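Local coordinates for protein exopolyphosphatase (Aquifex aeolicus, PDB 1T6C) that probably hydrolyses phosphoanhydride bonds of polyphosphate or guanosine pentaphosphate, as a calcium-binding member of the actin-like Ppx/GppA phosphatase family, at residues G214-Y227 and R264-I278. Numbering follows the deposited sequence.
Sequences GTITTLAALEYNVY and RQVEDRRAKVILAGI
In the actin-like fold of this Ppx/GppA family member, helix 214-223 follows strand 208-212 after a single residue, and its axis crosses that of segment 274-278 almost at right angles (-91°). The crossing is closest at Thr-215 and Gly-277, whose CA atoms are 5.7 Å apart. Thr-215 OG1 lies 3.8 Å from Gly-277 CA. Thr-215 CG2 lies against the Gly-277 backbone, 3.5 Å from Ile-278 N, and is carried there by chi1 of -60°, which sets it anti to the backbone N. Thr-215 OG1 hydrogen-bonds Gln-145 OE1; Gln-145 sits in sequence between the calcium-site residues Asp-144 and Gly-146. Farther along the helix, both methyls of Leu-219 pack on Ile-278, with CD2 3.8 Å from Ile-278 CD1. Thr-218 CG2 touches Ile-274 CD1 (4.0 Å) and Val-266 CG2. Thr-218 OG1 donates to Gly-214 O, which also accepts from Thr-218 N. This OG1 also accepts a hydrogen bond from a water, which in turn accepts one from Glu-267 N. The Arg-270 guanidinium lays one face on Gly-214 CA.

At the C-terminal end, a Schellman motif with Asn-225 at C-prime closes helix 214-223. Gln-265 reaches this turn. Its bend at chi2 (101°) brings the amide to Val-226, and NE2 donates to Val-226 O at 3.0 Å. The oxygen lies near the Gln-265 amide plane, whereas NE2 stands well above the Val-226 carbonyl plane. A water also joins NE2 to Leu-222 O. A leucine in place of Gln-265 would probably leave Val-226 O without this donor and break the water link to the helix end. Leu-222 CD2 lies over a face of the amide, 3.3 Å from Gln-265 OE1.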
# COMPACT_ATOMS: atom_id res chain seq x y z
N GLY A 214 -4.83 -1.37 2.86
CA GLY A 214 -6.17 -0.99 3.25
C GLY A 214 -7.05 -2.12 3.72
O GLY A 214 -7.90 -1.95 4.61
N THR A 215 -6.87 -3.30 3.14
CA THR A 215 -7.63 -4.44 3.58
C THR A 215 -7.28 -4.82 5.03
O THR A 215 -8.16 -4.94 5.87
CB THR A 215 -7.40 -5.65 2.66
OG1 THR A 215 -7.82 -5.32 1.31
CG2 THR A 215 -8.28 -6.79 3.14
N ILE A 216 -6.00 -5.04 5.28
CA ILE A 216 -5.59 -5.59 6.58
C ILE A 216 -5.76 -4.59 7.74
O ILE A 216 -6.09 -4.98 8.87
CB ILE A 216 -4.19 -6.21 6.47
CG1 ILE A 216 -3.99 -7.25 7.59
CG2 ILE A 216 -3.13 -5.14 6.44
CD1 ILE A 216 -4.76 -8.54 7.38
N THR A 217 -5.59 -3.30 7.49
CA THR A 217 -5.80 -2.32 8.55
C THR A 217 -7.30 -2.18 8.83
O THR A 217 -7.69 -1.99 9.97
CB THR A 217 -5.20 -0.93 8.25
OG1 THR A 217 -5.61 -0.46 6.95
CG2 THR A 217 -3.67 -1.00 8.20
N THR A 218 -8.13 -2.26 7.80
CA THR A 218 -9.58 -2.29 8.03
C THR A 218 -9.98 -3.51 8.82
O THR A 218 -10.75 -3.39 9.77
CB THR A 218 -10.33 -2.25 6.71
OG1 THR A 218 -10.03 -1.02 6.04
CG2 THR A 218 -11.82 -2.26 6.95
N LEU A 219 -9.39 -4.67 8.50
CA LEU A 219 -9.67 -5.89 9.26
C LEU A 219 -9.28 -5.76 10.72
O LEU A 219 -10.05 -6.13 11.62
CB LEU A 219 -8.95 -7.09 8.63
CG LEU A 219 -9.64 -8.08 7.73
CD1 LEU A 219 -8.91 -9.39 7.84
CD2 LEU A 219 -11.11 -8.28 8.03
N ALA A 220 -8.11 -5.17 10.98
CA ALA A 220 -7.67 -4.95 12.34
C ALA A 220 -8.62 -4.02 13.08
O ALA A 220 -8.99 -4.30 14.23
CB ALA A 220 -6.24 -4.40 12.36
N ALA A 221 -9.06 -2.94 12.45
CA ALA A 221 -10.03 -2.04 13.07
C ALA A 221 -11.34 -2.77 13.37
O ALA A 221 -11.94 -2.57 14.41
CB ALA A 221 -10.30 -0.83 12.17
N LEU A 222 -11.80 -3.61 12.46
CA LEU A 222 -13.01 -4.39 12.70
C LEU A 222 -12.84 -5.37 13.87
O LEU A 222 -13.67 -5.41 14.81
CB LEU A 222 -13.42 -5.13 11.41
CG LEU A 222 -13.89 -4.28 10.24
CD1 LEU A 222 -14.06 -5.13 9.00
CD2 LEU A 222 -15.20 -3.57 10.57
N GLU A 223 -11.74 -6.13 13.85
CA GLU A 223 -11.49 -7.15 14.89
C GLU A 223 -11.42 -6.55 16.29
O GLU A 223 -12.00 -7.09 17.24
CB GLU A 223 -10.24 -7.94 14.58
CG GLU A 223 -9.88 -8.97 15.63
CD GLU A 223 -10.93 -10.04 15.82
OE1 GLU A 223 -11.74 -10.30 14.90
OE2 GLU A 223 -10.94 -10.64 16.91
N TYR A 224 -10.77 -5.40 16.40
CA TYR A 224 -10.48 -4.76 17.66
C TYR A 224 -11.42 -3.61 18.00
O TYR A 224 -11.17 -2.90 18.97
CB TYR A 224 -9.01 -4.37 17.70
CG TYR A 224 -8.15 -5.61 17.75
CD1 TYR A 224 -8.14 -6.41 18.89
CD2 TYR A 224 -7.43 -6.05 16.63
CE1 TYR A 224 -7.36 -7.58 18.94
CE2 TYR A 224 -6.66 -7.22 16.68
CZ TYR A 224 -6.63 -7.97 17.84
OH TYR A 224 -5.91 -9.15 17.90
N ASN A 225 -12.52 -3.46 17.25
CA ASN A 225 -13.55 -2.47 17.58
C ASN A 225 -13.01 -1.07 17.65
O ASN A 225 -13.33 -0.30 18.56
CB ASN A 225 -14.24 -2.82 18.90
CG ASN A 225 -14.85 -4.18 18.89
OD1 ASN A 225 -15.66 -4.48 18.03
ND2 ASN A 225 -14.46 -5.03 19.85
N VAL A 226 -12.17 -0.74 16.67
CA VAL A 226 -11.56 0.58 16.55
C VAL A 226 -12.42 1.43 15.61
O VAL A 226 -12.53 1.19 14.38
CB VAL A 226 -10.13 0.52 15.99
CG1 VAL A 226 -9.52 1.92 15.97
CG2 VAL A 226 -9.27 -0.41 16.87
N TYR A 227 -13.04 2.45 16.20
CA TYR A 227 -13.86 3.36 15.44
C TYR A 227 -13.95 4.69 16.20
O TYR A 227 -14.32 4.68 17.36
CB TYR A 227 -15.27 2.81 15.32
CG TYR A 227 -16.24 3.78 14.70
CD1 TYR A 227 -16.31 3.96 13.33
CD2 TYR A 227 -17.07 4.55 15.51
CE1 TYR A 227 -17.20 4.86 12.79
CE2 TYR A 227 -17.95 5.45 14.95
CZ TYR A 227 -18.01 5.61 13.62
OH TYR A 227 -18.90 6.53 13.08
N ARG A 264 -19.09 -0.04 9.63
CA ARG A 264 -18.81 1.36 9.31
C ARG A 264 -17.39 1.64 8.87
O ARG A 264 -17.16 2.56 8.08
CB ARG A 264 -19.07 2.21 10.56
CG ARG A 264 -20.50 2.37 10.89
CD ARG A 264 -20.72 3.27 12.09
NE ARG A 264 -22.11 3.06 12.49
CZ ARG A 264 -23.14 3.63 11.90
NH1 ARG A 264 -22.95 4.53 10.93
NH2 ARG A 264 -24.37 3.34 12.33
N GLN A 265 -16.44 0.86 9.35
CA GLN A 265 -15.03 1.08 9.01
C GLN A 265 -14.70 0.75 7.57
O GLN A 265 -13.71 1.25 7.02
CB GLN A 265 -14.14 0.30 9.97
CG GLN A 265 -14.31 0.74 11.41
CD GLN A 265 -15.19 -0.20 12.22
OE1 GLN A 265 -16.26 -0.64 11.75
NE2 GLN A 265 -14.72 -0.56 13.43
N VAL A 266 -15.52 -0.09 6.94
CA VAL A 266 -15.35 -0.39 5.51
C VAL A 266 -15.69 0.80 4.64
O VAL A 266 -16.84 1.24 4.64
CB VAL A 266 -16.23 -1.62 5.11
CG1 VAL A 266 -16.03 -1.97 3.65
CG2 VAL A 266 -15.85 -2.82 6.02
N GLU A 267 -14.71 1.32 3.91
CA GLU A 267 -15.01 2.38 2.94
C GLU A 267 -15.89 1.87 1.82
O GLU A 267 -15.62 0.80 1.27
CB GLU A 267 -13.74 2.94 2.34
CG GLU A 267 -12.89 3.72 3.32
CD GLU A 267 -11.54 4.09 2.76
OE1 GLU A 267 -11.23 3.77 1.57
OE2 GLU A 267 -10.78 4.71 3.52
N ASP A 268 -16.89 2.67 1.44
CA ASP A 268 -17.82 2.37 0.34
C ASP A 268 -17.05 1.93 -0.91
O ASP A 268 -17.40 0.93 -1.56
CB ASP A 268 -18.63 3.62 -0.03
CG ASP A 268 -19.64 4.04 1.05
OD1 ASP A 268 -20.20 3.15 1.72
OD2 ASP A 268 -19.93 5.24 1.31
N ARG A 269 -15.97 2.64 -1.21
CA ARG A 269 -15.23 2.42 -2.45
C ARG A 269 -14.42 1.11 -2.43
O ARG A 269 -14.00 0.62 -3.49
CB ARG A 269 -14.35 3.62 -2.78
CG ARG A 269 -13.19 3.83 -1.84
CD ARG A 269 -12.42 5.13 -2.10
NE ARG A 269 -11.48 5.48 -1.03
CZ ARG A 269 -11.75 6.30 -0.01
NH1 ARG A 269 -12.95 6.88 0.14
NH2 ARG A 269 -10.80 6.55 0.89
N ARG A 270 -14.20 0.54 -1.25
CA ARG A 270 -13.51 -0.74 -1.08
C ARG A 270 -14.44 -1.90 -0.76
O ARG A 270 -13.99 -3.03 -0.68
CB ARG A 270 -12.55 -0.64 0.09
CG ARG A 270 -11.37 0.24 -0.18
CD ARG A 270 -10.08 -0.40 0.32
NE ARG A 270 -9.73 0.05 1.66
CZ ARG A 270 -9.25 1.26 1.91
NH1 ARG A 270 -9.06 2.12 0.91
NH2 ARG A 270 -8.94 1.61 3.15
N ALA A 271 -15.73 -1.64 -0.61
CA ALA A 271 -16.65 -2.63 -0.06
C ALA A 271 -16.75 -3.90 -0.92
O ALA A 271 -16.76 -5.01 -0.37
CB ALA A 271 -18.02 -2.00 0.12
N LYS A 272 -16.78 -3.76 -2.24
CA LYS A 272 -16.88 -4.96 -3.10
C LYS A 272 -15.58 -5.77 -3.11
O LYS A 272 -15.61 -7.01 -2.95
CB LYS A 272 -17.30 -4.57 -4.51
CG LYS A 272 -17.65 -5.75 -5.39
CD LYS A 272 -18.70 -5.33 -6.39
CE LYS A 272 -18.49 -6.00 -7.67
NZ LYS A 272 -19.55 -5.57 -8.60
N VAL A 273 -14.44 -5.10 -3.24
CA VAL A 273 -13.16 -5.82 -3.29
C VAL A 273 -12.55 -6.31 -1.98
O VAL A 273 -11.60 -7.09 -2.03
CB VAL A 273 -12.07 -5.00 -4.04
CG1 VAL A 273 -12.57 -4.63 -5.43
CG2 VAL A 273 -11.68 -3.77 -3.23
N ILE A 274 -13.09 -5.89 -0.83
CA ILE A 274 -12.47 -6.26 0.45
C ILE A 274 -12.43 -7.75 0.63
O ILE A 274 -11.46 -8.24 1.20
CB ILE A 274 -13.13 -5.54 1.66
CG1 ILE A 274 -12.21 -5.69 2.88
CG2 ILE A 274 -14.57 -6.00 1.88
CD1 ILE A 274 -12.70 -4.89 4.05
N LEU A 275 -13.42 -8.50 0.13
CA LEU A 275 -13.41 -9.96 0.36
C LEU A 275 -12.18 -10.62 -0.28
O LEU A 275 -11.49 -11.44 0.33
CB LEU A 275 -14.71 -10.59 -0.18
CG LEU A 275 -14.85 -12.09 0.07
CD1 LEU A 275 -14.97 -12.38 1.58
CD2 LEU A 275 -16.03 -12.66 -0.71
N ALA A 276 -11.87 -10.25 -1.51
CA ALA A 276 -10.68 -10.73 -2.21
C ALA A 276 -9.43 -10.39 -1.47
O ALA A 276 -8.51 -11.21 -1.37
CB ALA A 276 -10.62 -10.17 -3.67
N GLY A 277 -9.36 -9.17 -0.93
CA GLY A 277 -8.23 -8.77 -0.12
C GLY A 277 -8.06 -9.66 1.08
O GLY A 277 -6.96 -10.08 1.40
N ILE A 278 -9.16 -9.90 1.79
CA ILE A 278 -9.09 -10.74 3.00
C ILE A 278 -8.59 -12.12 2.61
O ILE A 278 -7.76 -12.70 3.31
CB ILE A 278 -10.45 -10.82 3.68
CG1 ILE A 278 -10.88 -9.46 4.21
CG2 ILE A 278 -10.37 -11.79 4.86
CD1 ILE A 278 -12.35 -9.44 4.60
O HOH W 1 -11.91 0.13 4.13
O HOH W 2 -15.61 -3.31 14.89